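PDB 1TKS: 3,4-dihydroxy-2-butanone 4-phosphate synthase from Candida albicans, which converts D-ribulose 5-phosphate into formate and 3,4-dihydroxy-2-butanone 4-phosphate, a step of riboflavin biosynthesis, probably with magnesium or manganese as cofactor. Local coordinates for residues M47-R52 against H188-I193; S112-N117 against Q159-I164. One frame throughout, in Å; residues are numbered along the deposited sequence.

Contact 1 of 2, residues M47-R52 against H188-I193; sequences MAFLVR and HGIKII
F49, on the last turns of helix 44-52, reaches over to H188 and I190, where helix 178-188 ends and the chain turns through G189 into strand 191-194; the backbones stay well apart, the CA atoms of F49 and H188 being 10.5 Å from each other. The phenyl ring therefore spans the gap. Its CG lies anti to the backbone N (chi1 -178°), which carries the ring away from the helix with its far edge leading. That edge meets one face of the H188 imidazole in a T-shaped pair, ring centres 5.1 Å apart and planes at 82°. The touching corner is CE1 and CZ: F49 CE1 lies 3.7 Å from H188 ND1, and F49 CZ is 3.8 Å from H188 CG, displaced toward the rim of the imidazole. I190 comes from the opposite direction and offers the end of its chain, its CD1 standing 3.9 Å from F49 CE2. The positive phi of G189 takes the chain out of the helix between these two partners. Y53 adds a third ring, meeting F49 edge-to-face and H188 at an intermediate angle, while F184 packs on the imidazole as well. I190 also packs on I22 and L35 of the central sheet. R52, at the end of the same helix, forms a salt bridge with D170 and faces the second subunit. Ring and aliphatic packing, with the phenyl edge set on the face of a polar imidazole, thus joins helix 44-52 to the end of helix 178-188 and the turn that leads into strand 191-194.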
# COMPACT_ATOMS: atom_id res chain seq x y z
N MET B 47 -5.53 -8.34 -9.37
CA MET B 47 -4.75 -7.50 -8.47
C MET B 47 -5.04 -6.04 -8.81
O MET B 47 -5.12 -5.19 -7.93
CB MET B 47 -3.25 -7.77 -8.63
CG MET B 47 -2.38 -6.87 -7.75
SD MET B 47 -2.59 -7.10 -5.96
CE MET B 47 -3.86 -5.99 -5.55
N ALA B 48 -5.19 -5.75 -10.10
CA ALA B 48 -5.48 -4.39 -10.52
C ALA B 48 -6.84 -3.99 -9.94
O ALA B 48 -7.04 -2.85 -9.53
CB ALA B 48 -5.50 -4.29 -12.04
N PHE B 49 -7.76 -4.95 -9.90
CA PHE B 49 -9.10 -4.71 -9.37
C PHE B 49 -8.99 -4.45 -7.87
O PHE B 49 -9.57 -3.49 -7.35
CB PHE B 49 -9.99 -5.93 -9.62
CG PHE B 49 -11.41 -5.77 -9.14
CD1 PHE B 49 -12.37 -5.17 -9.96
CD2 PHE B 49 -11.79 -6.23 -7.89
CE1 PHE B 49 -13.69 -5.04 -9.52
CE2 PHE B 49 -13.10 -6.11 -7.44
CZ PHE B 49 -14.06 -5.51 -8.27
N LEU B 50 -8.25 -5.31 -7.18
CA LEU B 50 -8.08 -5.16 -5.73
C LEU B 50 -7.50 -3.79 -5.39
O LEU B 50 -8.01 -3.11 -4.51
CB LEU B 50 -7.16 -6.28 -5.20
CG LEU B 50 -6.89 -6.26 -3.69
CD1 LEU B 50 -8.21 -6.33 -2.92
CD2 LEU B 50 -6.00 -7.43 -3.31
N VAL B 51 -6.44 -3.40 -6.08
CA VAL B 51 -5.81 -2.10 -5.83
C VAL B 51 -6.75 -0.94 -6.15
O VAL B 51 -6.86 0.01 -5.38
CB VAL B 51 -4.50 -1.95 -6.66
CG1 VAL B 51 -3.96 -0.53 -6.55
CG2 VAL B 51 -3.46 -2.93 -6.14
N ARG B 52 -7.44 -1.03 -7.28
CA ARG B 52 -8.35 0.02 -7.71
C ARG B 52 -9.42 0.42 -6.70
O ARG B 52 -9.73 1.60 -6.56
CB ARG B 52 -9.03 -0.39 -9.02
CG ARG B 52 -10.24 0.46 -9.40
CD ARG B 52 -9.87 1.86 -9.85
NE ARG B 52 -11.08 2.62 -10.17
CZ ARG B 52 -11.88 3.15 -9.25
NH1 ARG B 52 -11.61 3.02 -7.97
NH2 ARG B 52 -12.98 3.79 -9.63
N HIS B 188 -20.50 -5.64 -8.55
CA HIS B 188 -19.44 -6.47 -9.11
C HIS B 188 -19.68 -7.98 -9.04
O HIS B 188 -18.83 -8.76 -9.47
CB HIS B 188 -18.12 -6.12 -8.42
CG HIS B 188 -17.73 -4.69 -8.57
ND1 HIS B 188 -17.26 -4.17 -9.76
CD2 HIS B 188 -17.79 -3.65 -7.70
CE1 HIS B 188 -17.04 -2.87 -9.61
NE2 HIS B 188 -17.36 -2.54 -8.37
N GLY B 189 -20.82 -8.37 -8.49
CA GLY B 189 -21.13 -9.79 -8.38
C GLY B 189 -20.19 -10.52 -7.45
O GLY B 189 -19.69 -11.60 -7.77
N ILE B 190 -19.94 -9.93 -6.29
CA ILE B 190 -19.07 -10.52 -5.29
C ILE B 190 -19.88 -10.88 -4.04
O ILE B 190 -20.62 -10.05 -3.51
CB ILE B 190 -17.93 -9.56 -4.90
CG1 ILE B 190 -17.08 -9.25 -6.14
CG2 ILE B 190 -17.06 -10.17 -3.80
CD1 ILE B 190 -16.00 -8.20 -5.90
N LYS B 191 -19.72 -12.12 -3.60
CA LYS B 191 -20.42 -12.63 -2.42
C LYS B 191 -19.83 -12.05 -1.14
O LYS B 191 -18.64 -11.76 -1.07
CB LYS B 191 -20.35 -14.16 -2.40
CG LYS B 191 -21.22 -14.84 -3.45
CD LYS B 191 -20.79 -16.29 -3.66
CE LYS B 191 -21.85 -17.10 -4.37
NZ LYS B 191 -22.30 -16.47 -5.64
N ILE B 192 -20.67 -11.92 -0.12
CA ILE B 192 -20.25 -11.35 1.16
C ILE B 192 -20.47 -12.34 2.30
O ILE B 192 -21.49 -13.01 2.36
CB ILE B 192 -21.07 -10.07 1.48
CG1 ILE B 192 -21.00 -9.11 0.29
CG2 ILE B 192 -20.54 -9.42 2.75
CD1 ILE B 192 -21.93 -7.93 0.42
N ILE B 193 -19.49 -12.43 3.19
CA ILE B 193 -19.59 -13.31 4.35
C ILE B 193 -19.02 -12.58 5.56
O ILE B 193 -18.49 -11.48 5.42
CB ILE B 193 -18.75 -14.62 4.18
CG1 ILE B 193 -17.28 -14.27 3.93
CG2 ILE B 193 -19.30 -15.46 3.04
CD1 ILE B 193 -16.33 -15.44 4.13

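Contact 2 of 2, residues S112-N117 against Q159-I164; sequences SLANPN and QPAGVI
Q159, A114 and P116 bury the most surface here, and A161 completes the set. The side chain of Q159 leaves the loop ahead of strand 162-166 and folds back at chi2 (-61°), running alongside the end of helix 103-114. Its CG comes to 3.2 Å from A114 O, a close C-H to carbonyl approach, and its amide lies beside the P116 ring, although the spacing modelled there is too short to be trusted. R66 ties the two sides together: its NH2 donates to A114 O, and its NH1 makes a weak hydrogen bond to Q159 OE1. Further in, A114 CB meets A161 CB at 3.7 Å, and these small methyl groups let the helix end sit close to the loop, with the two CA atoms 5.4 Å apart. Each segment also braces itself. N117 N donates to N115 OD1 at 2.9 Å, while A161 N bonds to Q159 O at 2.6 Å around P160. E40 accepts from Q159 N. The arrangement sets a helix C-terminus, followed by an Asx turn at N115, against an inverse gamma turn centred on P160 that leads into strand 162-166, which bonds to M37 on strand 34-38 and to P61 and C59 of strand 59-63.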
# COMPACT_ATOMS: atom_id res chain seq x y z
N SER B 112 3.43 -16.58 -5.90
CA SER B 112 4.68 -17.24 -5.54
C SER B 112 4.74 -17.56 -4.05
O SER B 112 5.32 -18.57 -3.65
CB SER B 112 5.86 -16.37 -5.95
OG SER B 112 5.88 -16.19 -7.36
N LEU B 113 4.16 -16.70 -3.22
CA LEU B 113 4.18 -16.98 -1.79
C LEU B 113 3.32 -18.20 -1.49
O LEU B 113 3.57 -18.93 -0.53
CB LEU B 113 3.69 -15.77 -0.99
CG LEU B 113 4.66 -14.58 -0.99
CD1 LEU B 113 3.93 -13.31 -0.59
CD2 LEU B 113 5.83 -14.86 -0.06
N ALA B 114 2.32 -18.44 -2.33
CA ALA B 114 1.45 -19.60 -2.12
C ALA B 114 2.04 -20.88 -2.71
O ALA B 114 1.79 -21.97 -2.20
CB ALA B 114 0.07 -19.34 -2.72
N ASN B 115 2.83 -20.75 -3.78
CA ASN B 115 3.43 -21.90 -4.46
C ASN B 115 4.34 -22.73 -3.55
O ASN B 115 5.35 -22.24 -3.05
CB ASN B 115 4.22 -21.43 -5.68
CG ASN B 115 4.50 -22.55 -6.66
OD1 ASN B 115 4.89 -23.65 -6.27
ND2 ASN B 115 4.30 -22.28 -7.95
N PRO B 116 4.00 -24.02 -3.35
CA PRO B 116 4.78 -24.93 -2.51
C PRO B 116 6.22 -25.12 -2.96
O PRO B 116 7.08 -25.48 -2.15
CB PRO B 116 4.00 -26.24 -2.60
CG PRO B 116 2.61 -25.81 -2.90
CD PRO B 116 2.81 -24.69 -3.89
N ASN B 117 6.49 -24.87 -4.23
CA ASN B 117 7.84 -25.04 -4.75
C ASN B 117 8.73 -23.82 -4.54
O ASN B 117 9.94 -23.89 -4.77
CB ASN B 117 7.79 -25.39 -6.24
CG ASN B 117 7.03 -26.67 -6.51
OD1 ASN B 117 7.31 -27.71 -5.91
ND2 ASN B 117 6.05 -26.61 -7.41
N GLN B 159 -3.69 -23.83 -1.15
CA GLN B 159 -2.52 -23.57 -0.31
C GLN B 159 -2.95 -22.60 0.79
O GLN B 159 -3.78 -21.72 0.55
CB GLN B 159 -1.38 -22.96 -1.14
CG GLN B 159 -0.81 -23.87 -2.21
CD GLN B 159 -0.20 -25.14 -1.64
OE1 GLN B 159 0.52 -25.09 -0.64
NE2 GLN B 159 -0.46 -26.27 -2.28
N PRO B 160 -2.40 -22.75 2.00
CA PRO B 160 -2.73 -21.88 3.14
C PRO B 160 -2.21 -20.46 2.96
O PRO B 160 -1.39 -19.98 3.74
CB PRO B 160 -2.07 -22.60 4.32
CG PRO B 160 -0.84 -23.19 3.68
CD PRO B 160 -1.40 -23.76 2.39
N ALA B 161 -2.71 -19.79 1.93
CA ALA B 161 -2.28 -18.43 1.63
C ALA B 161 -3.41 -17.65 0.97
O ALA B 161 -4.13 -18.17 0.13
CB ALA B 161 -1.08 -18.48 0.69
N GLY B 162 -3.56 -16.40 1.38
CA GLY B 162 -4.60 -15.56 0.80
C GLY B 162 -4.04 -14.17 0.54
O GLY B 162 -2.86 -13.91 0.78
N VAL B 163 -4.88 -13.28 0.02
CA VAL B 163 -4.45 -11.91 -0.25
C VAL B 163 -5.64 -11.03 0.15
O VAL B 163 -6.78 -11.37 -0.15
CB VAL B 163 -4.05 -11.71 -1.74
CG1 VAL B 163 -5.19 -12.13 -2.66
CG2 VAL B 163 -3.65 -10.26 -1.99
N ILE B 164 -5.37 -9.91 0.82
CA ILE B 164 -6.45 -9.05 1.30
C ILE B 164 -6.13 -7.56 1.24
O ILE B 164 -4.97 -7.15 1.15
CB ILE B 164 -6.81 -9.39 2.78
CG1 ILE B 164 -5.69 -8.94 3.73
CG2 ILE B 164 -7.01 -10.89 2.95
CD1 ILE B 164 -6.04 -9.10 5.22

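Contact 1 and contact 2 lie with their centres 18 Å apart and both reach the same mixed sheet, contact 1 next to strand 191-194 and contact 2 at the entry to strand 162-166, with 34-38 and 21-24 between these strands. Along the chain, contact 2 is nested inside the loop that contact 1 closes. They meet directly where L50 CD2 packs on V163 CG2 at 3.9 Å, while M47 and V51 lean on helix 103-114, which ends in contact 2. Neither contact includes a residue of the probable D-ribulose 5-phosphate site: the side chain of I190 is about 10 Å from that of D34, and that of A161 about 10 Å from that of T146, both probable substrate binders.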